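Local coordinates for ribosome maturation protein SDO1 homolog (Methanothermobacter thermautotrophicus, PDB 2WBM), which probably takes part in ribosome maturation, binding RNA and the ribosome as a conformationally flexible archaeal member of the SBDS family, at residues A[144-149]-A[172-177]; A[125-130]-A[165-170]. All blocks are in the same frame, centred on the assembly; numbering follows the deposited sequence.

Contact 1 (A[144-149]-A[172-177])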
loop_
_atom_site.group_PDB
_atom_site.type_symbol
_atom_site.label_atom_id
_atom_site.label_comp_id
_atom_site.label_asym_id
_atom_site.label_seq_id
_atom_site.Cartn_x
_atom_site.Cartn_y
_atom_site.Cartn_z
ATOM N N LYS A 144 -2.582 -8.620 15.423
ATOM C CA LYS A 144 -1.765 -9.664 16.059
ATOM C C LYS A 144 -2.052 -11.071 15.517
ATOM O O LYS A 144 -1.147 -11.897 15.428
ATOM C CB LYS A 144 -1.948 -9.654 17.580
ATOM C CG LYS A 144 -1.300 -8.470 18.277
ATOM C CD LYS A 144 -1.733 -8.395 19.740
ATOM C CE LYS A 144 -1.382 -7.049 20.364
ATOM N NZ LYS A 144 0.088 -6.791 20.384
ATOM N N ARG A 145 -3.308 -11.338 15.157
ATOM C CA ARG A 145 -3.700 -12.654 14.650
ATOM C C ARG A 145 -3.173 -12.880 13.236
ATOM O O ARG A 145 -2.713 -13.988 12.904
ATOM C CB ARG A 145 -5.223 -12.831 14.677
ATOM C CG ARG A 145 -5.693 -14.261 14.431
ATOM C CD ARG A 145 -5.305 -15.145 15.605
ATOM N NE ARG A 145 -5.302 -16.576 15.302
ATOM C CZ ARG A 145 -4.328 -17.217 14.654
ATOM N NH1 ARG A 145 -3.275 -16.557 14.183
ATOM N NH2 ARG A 145 -4.423 -18.527 14.455
ATOM N N ILE A 146 -3.242 -11.828 12.420
ATOM C CA ILE A 146 -2.707 -11.844 11.065
ATOM C C ILE A 146 -1.198 -12.075 11.125
ATOM O O ILE A 146 -0.656 -12.882 10.374
ATOM C CB ILE A 146 -3.005 -10.516 10.312
ATOM C CG1 ILE A 146 -4.521 -10.259 10.181
ATOM C CG2 ILE A 146 -2.321 -10.492 8.945
ATOM C CD1 ILE A 146 -5.325 -11.425 9.656
ATOM N N GLU A 147 -0.528 -11.352 12.016
ATOM C CA GLU A 147 0.913 -11.489 12.195
ATOM C C GLU A 147 1.290 -12.933 12.557
ATOM O O GLU A 147 2.245 -13.489 12.006
ATOM C CB GLU A 147 1.408 -10.526 13.277
ATOM C CG GLU A 147 2.912 -10.540 13.485
ATOM C CD GLU A 147 3.357 -9.552 14.544
ATOM O OE1 GLU A 147 2.677 -9.436 15.585
ATOM O OE2 GLU A 147 4.389 -8.887 14.337
ATOM N N LYS A 148 0.535 -13.529 13.478
ATOM C CA LYS A 148 0.786 -14.900 13.906
ATOM C C LYS A 148 0.619 -15.888 12.756
ATOM O O LYS A 148 1.411 -16.821 12.623
ATOM C CB LYS A 148 -0.107 -15.272 15.098
ATOM C CG LYS A 148 0.444 -14.835 16.464
ATOM C CD LYS A 148 1.377 -13.625 16.336
ATOM C CE LYS A 148 1.183 -12.610 17.450
ATOM N NZ LYS A 148 1.489 -11.238 16.933
ATOM N N ALA A 149 -0.401 -15.662 11.928
ATOM C CA ALA A 149 -0.657 -16.485 10.740
ATOM C C ALA A 149 0.493 -16.400 9.728
ATOM O O ALA A 149 0.900 -17.411 9.163
ATOM C CB ALA A 149 -1.972 -16.070 10.076
ATOM N N LYS A 172 -3.109 -15.226 0.371
ATOM C CA LYS A 172 -3.149 -16.581 -0.158
ATOM C C LYS A 172 -2.338 -17.552 0.708
ATOM O O LYS A 172 -2.778 -18.681 0.963
ATOM C CB LYS A 172 -2.651 -16.606 -1.603
ATOM C CG LYS A 172 -3.264 -17.708 -2.423
ATOM C CD LYS A 172 -2.441 -18.043 -3.649
ATOM C CE LYS A 172 -3.030 -19.255 -4.366
ATOM N NZ LYS A 172 -2.126 -19.752 -5.428
ATOM N N ALA A 173 -1.172 -17.098 1.169
ATOM C CA ALA A 173 -0.302 -17.906 2.030
ATOM C C ALA A 173 -0.920 -18.210 3.403
ATOM O O ALA A 173 -0.777 -19.321 3.916
ATOM C CB ALA A 173 1.071 -17.237 2.186
ATOM N N ILE A 174 -1.613 -17.241 3.992
ATOM C CA ILE A 174 -2.147 -17.429 5.346
ATOM C C ILE A 174 -3.547 -18.058 5.424
ATOM O O ILE A 174 -3.974 -18.495 6.500
ATOM C CB ILE A 174 -2.112 -16.128 6.178
ATOM C CG1 ILE A 174 -3.102 -15.095 5.614
ATOM C CG2 ILE A 174 -0.671 -15.596 6.284
ATOM C CD1 ILE A 174 -3.249 -13.839 6.459
ATOM N N ARG A 175 -4.258 -18.102 4.298
ATOM C CA ARG A 175 -5.636 -18.614 4.294
ATOM C C ARG A 175 -5.734 -20.113 4.623
ATOM O O ARG A 175 -6.822 -20.608 4.917
ATOM C CB ARG A 175 -6.354 -18.282 2.977
ATOM C CG ARG A 175 -5.959 -19.163 1.807
ATOM C CD ARG A 175 -6.621 -18.733 0.500
ATOM N NE ARG A 175 -6.305 -19.680 -0.573
ATOM C CZ ARG A 175 -6.431 -19.432 -1.875
ATOM N NH1 ARG A 175 -6.869 -18.252 -2.299
ATOM N NH2 ARG A 175 -6.108 -20.370 -2.759
ATOM N N THR A 176 -4.607 -20.822 4.576
ATOM C CA THR A 176 -4.564 -22.212 5.042
ATOM C C THR A 176 -4.308 -22.297 6.549
ATOM O O THR A 176 -4.506 -23.346 7.157
ATOM C CB THR A 176 -3.521 -23.070 4.284
ATOM O OG1 THR A 176 -2.278 -22.366 4.199
ATOM C CG2 THR A 176 -4.017 -23.402 2.879
ATOM N N LYS A 177 -3.878 -21.191 7.145
ATOM C CA LYS A 177 -3.616 -21.152 8.580
ATOM C C LYS A 177 -4.814 -20.646 9.381
ATOM O O LYS A 177 -5.104 -21.168 10.457
ATOM C CB LYS A 177 -2.358 -20.335 8.890
ATOM C CG LYS A 177 -1.093 -20.841 8.205
ATOM C CD LYS A 177 -0.824 -22.323 8.497
ATOM C CE LYS A 177 0.497 -22.771 7.877
ATOM N NZ LYS A 177 0.659 -24.250 7.920
#
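Ile-146 opens the contact from helix 143-152, its branch methyl CG2 lying 4.3 Å from CD1 of Ile-174, a loose apolar contact. Ile-174 gets there with CG1 set between its own backbone N and carbonyl carbon (chi1 68°) and CD1 then carried outward in a stretched chain. One residue on, Glu-147 turns away from helix 163-174, its carboxylate making a salt bridge through OE2 to NH1 of Arg-121. That charge stays clear of the apolar seam. Ala-149 brings the two backbones together, with CA atoms 5.7 Å apart at Ile-174. Its CB sits 3.9 Å from CB of Ile-174, while CG2 of the same isoleucine reaches past to the backbone and meets the carbonyl carbon of Ala-149 at 3.7 Å. A methyl is all that Ala-149 puts between the chains, which is what permits the close approach. Beyond it, the aliphatic base of Lys-177 covers the outer edge, CG lying 4.1 Å from Ala-149 O before a bend at chi2 (-54°) leads the amine away. Lys-177 is placed by the turn from Ile-174 to Lys-177, where its backbone N bonds to Ile-174 O at 2.8 Å. Met-150 adds to the apolar cover of Ile-174. The arrangement is close helix-helix packing through the small Ala-149, joining helices 143-152 and 163-174 of the three-helix bundle of SBDS domain II.

Contact 2 (A[125-130]-A[165-170])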
loop_
_atom_site.group_PDB
_atom_site.type_symbol
_atom_site.label_atom_id
_atom_site.label_comp_id
_atom_site.label_asym_id
_atom_site.label_seq_id
_atom_site.Cartn_x
_atom_site.Cartn_y
_atom_site.Cartn_z
ATOM N N ILE A 125 0.341 -6.302 7.266
ATOM C CA ILE A 125 -0.452 -6.779 8.397
ATOM C C ILE A 125 -1.685 -5.875 8.562
ATOM O O ILE A 125 -2.812 -6.359 8.719
ATOM C CB ILE A 125 0.372 -6.803 9.708
ATOM C CG1 ILE A 125 1.434 -7.922 9.649
ATOM C CG2 ILE A 125 -0.544 -6.939 10.954
ATOM C CD1 ILE A 125 2.517 -7.844 10.730
ATOM N N ASN A 126 -1.458 -4.567 8.539
ATOM C CA ASN A 126 -2.554 -3.630 8.753
ATOM C C ASN A 126 -3.610 -3.667 7.661
ATOM O O ASN A 126 -4.805 -3.617 7.956
ATOM C CB ASN A 126 -2.039 -2.215 8.995
ATOM C CG ASN A 126 -1.421 -2.058 10.375
ATOM O OD1 ASN A 126 -1.742 -2.808 11.303
ATOM N ND2 ASN A 126 -0.527 -1.096 10.514
ATOM N N LYS A 127 -3.169 -3.763 6.415
ATOM C CA LYS A 127 -4.090 -3.775 5.281
ATOM C C LYS A 127 -4.937 -5.040 5.310
ATOM O O LYS A 127 -6.148 -4.984 5.094
ATOM C CB LYS A 127 -3.332 -3.647 3.944
ATOM C CG LYS A 127 -4.231 -3.727 2.703
ATOM C CD LYS A 127 -5.193 -2.553 2.617
ATOM C CE LYS A 127 -5.822 -2.446 1.235
ATOM N NZ LYS A 127 -6.904 -1.426 1.250
ATOM N N ILE A 128 -4.310 -6.183 5.594
ATOM C CA ILE A 128 -5.071 -7.426 5.755
ATOM C C ILE A 128 -6.063 -7.332 6.924
ATOM O O ILE A 128 -7.232 -7.695 6.767
ATOM C CB ILE A 128 -4.158 -8.679 5.892
ATOM C CG1 ILE A 128 -3.342 -8.869 4.606
ATOM C CG2 ILE A 128 -5.006 -9.931 6.216
ATOM C CD1 ILE A 128 -2.305 -10.022 4.660
ATOM N N ALA A 129 -5.611 -6.816 8.070
ATOM C CA ALA A 129 -6.476 -6.688 9.248
ATOM C C ALA A 129 -7.657 -5.758 8.977
ATOM O O ALA A 129 -8.740 -5.977 9.502
ATOM C CB ALA A 129 -5.696 -6.184 10.444
ATOM N N ARG A 130 -7.421 -4.726 8.169
ATOM C CA ARG A 130 -8.451 -3.754 7.794
ATOM C C ARG A 130 -9.513 -4.372 6.873
ATOM O O ARG A 130 -10.717 -4.139 7.053
ATOM C CB ARG A 130 -7.755 -2.567 7.124
ATOM C CG ARG A 130 -8.606 -1.530 6.435
ATOM C CD ARG A 130 -7.633 -0.546 5.747
ATOM N NE ARG A 130 -6.599 -0.072 6.680
ATOM C CZ ARG A 130 -5.291 0.021 6.412
ATOM N NH1 ARG A 130 -4.805 -0.330 5.227
ATOM N NH2 ARG A 130 -4.455 0.462 7.345
ATOM N N GLU A 165 0.451 -5.426 -4.096
ATOM C CA GLU A 165 0.746 -6.732 -4.675
ATOM C C GLU A 165 1.003 -7.785 -3.603
ATOM O O GLU A 165 0.522 -8.916 -3.701
ATOM C CB GLU A 165 1.924 -6.670 -5.646
ATOM C CG GLU A 165 2.063 -7.935 -6.481
ATOM C CD GLU A 165 3.433 -8.105 -7.117
ATOM O OE1 GLU A 165 4.314 -7.235 -6.925
ATOM O OE2 GLU A 165 3.622 -9.126 -7.811
ATOM N N GLN A 166 1.749 -7.424 -2.566
ATOM C CA GLN A 166 2.093 -8.398 -1.545
ATOM C C GLN A 166 0.911 -8.801 -0.678
ATOM O O GLN A 166 0.856 -9.932 -0.200
ATOM C CB GLN A 166 3.222 -7.898 -0.664
ATOM C CG GLN A 166 4.523 -7.658 -1.412
ATOM C CD GLN A 166 5.699 -7.635 -0.470
ATOM O OE1 GLN A 166 6.000 -8.637 0.181
ATOM N NE2 GLN A 166 6.385 -6.497 -0.399
ATOM N N VAL A 167 -0.031 -7.880 -0.473
ATOM C CA VAL A 167 -1.210 -8.210 0.330
ATOM C C VAL A 167 -1.904 -9.455 -0.238
ATOM O O VAL A 167 -2.252 -10.369 0.511
ATOM C CB VAL A 167 -2.176 -7.008 0.418
ATOM C CG1 VAL A 167 -3.599 -7.464 0.754
ATOM C CG2 VAL A 167 -1.656 -6.005 1.444
ATOM N N ASN A 168 -2.091 -9.497 -1.554
ATOM C CA ASN A 168 -2.733 -10.656 -2.190
ATOM C C ASN A 168 -1.918 -11.952 -2.091
ATOM O O ASN A 168 -2.479 -13.028 -1.893
ATOM C CB ASN A 168 -3.083 -10.360 -3.649
ATOM C CG ASN A 168 -4.118 -9.250 -3.787
ATOM O OD1 ASN A 168 -4.984 -9.062 -2.921
ATOM N ND2 ASN A 168 -4.030 -8.508 -4.884
ATOM N N ILE A 169 -0.598 -11.838 -2.246
ATOM C CA ILE A 169 0.316 -12.975 -2.059
ATOM C C ILE A 169 0.235 -13.507 -0.623
ATOM O O ILE A 169 0.072 -14.711 -0.391
ATOM C CB ILE A 169 1.779 -12.567 -2.373
ATOM C CG1 ILE A 169 1.916 -12.191 -3.858
ATOM C CG2 ILE A 169 2.758 -13.696 -1.994
ATOM C CD1 ILE A 169 3.254 -11.534 -4.228
ATOM N N VAL A 170 0.329 -12.595 0.337
ATOM C CA VAL A 170 0.328 -12.973 1.750
ATOM C C VAL A 170 -1.032 -13.559 2.154
ATOM O O VAL A 170 -1.102 -14.581 2.855
ATOM C CB VAL A 170 0.744 -11.794 2.663
ATOM C CG1 VAL A 170 0.609 -12.169 4.126
ATOM C CG2 VAL A 170 2.184 -11.355 2.362
#
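Flat groups play no part where Lys-127 and Ile-128 meet Val-167 and Val-170; the guanidinium of Arg-130 has Asn-126 O of its own helix over the centre of one face, 4.0 Å above the plane, and stays clear of helix 163-174. The meeting itself is aliphatic. Ile-128 works with the longer of its branches: CG1 slides past CG1 of Val-167 at 4.1 Å, the two side chains running in opposite directions, and CD1 goes on to CG1 of Val-170 at 3.7 Å. With CG1 anti to the carbonyl carbon (chi1 -63°) and chi2 extended, that branch spans both valines, which stand one helical turn apart. The other methyl of Val-167, CG2, lies 3.7 Å from CG of Lys-127, crossing the lysine stem at about a right angle. Lys-127 thus lends its methylenes to the seam, while a bend at chi2 carries NZ off to a salt bridge with Glu-131. Ile-124 and Met-150 cover Val-170. The axes of 125-130 and 165-170 approach to 9.9 Å at a crossing angle of -67°, steep enough to confine the contact between these segments to a single small patch. It joins helices 110-131 and 163-174 within the three-helix bundle of SBDS domain II, with Phe-182 of strand 181-191 packed against both Ile-128 and Val-167.

From the N terminus, the chain first reaches 125-130, near the end of the long helix 110-131, passes 144-149 on helix 143-152, and then runs up helix 163-174 through 165-170 to 172-177. Contact 2 closes the first loop when 165-170 returns to 125-130; contact 1 closes the second about two turns later, when 172-177 reaches 144-149. The loops cross rather than nest. Helix 163-174 serves both, its earlier part against helix 110-131 and its end against helix 143-152. The third side is closed directly, Ile-146 CD1 lying 3.8 Å from Ile-128 CG2 and Glu-147 CB 3.9 Å from Ile-125 CD1, so all three helices share one hydrophobic core.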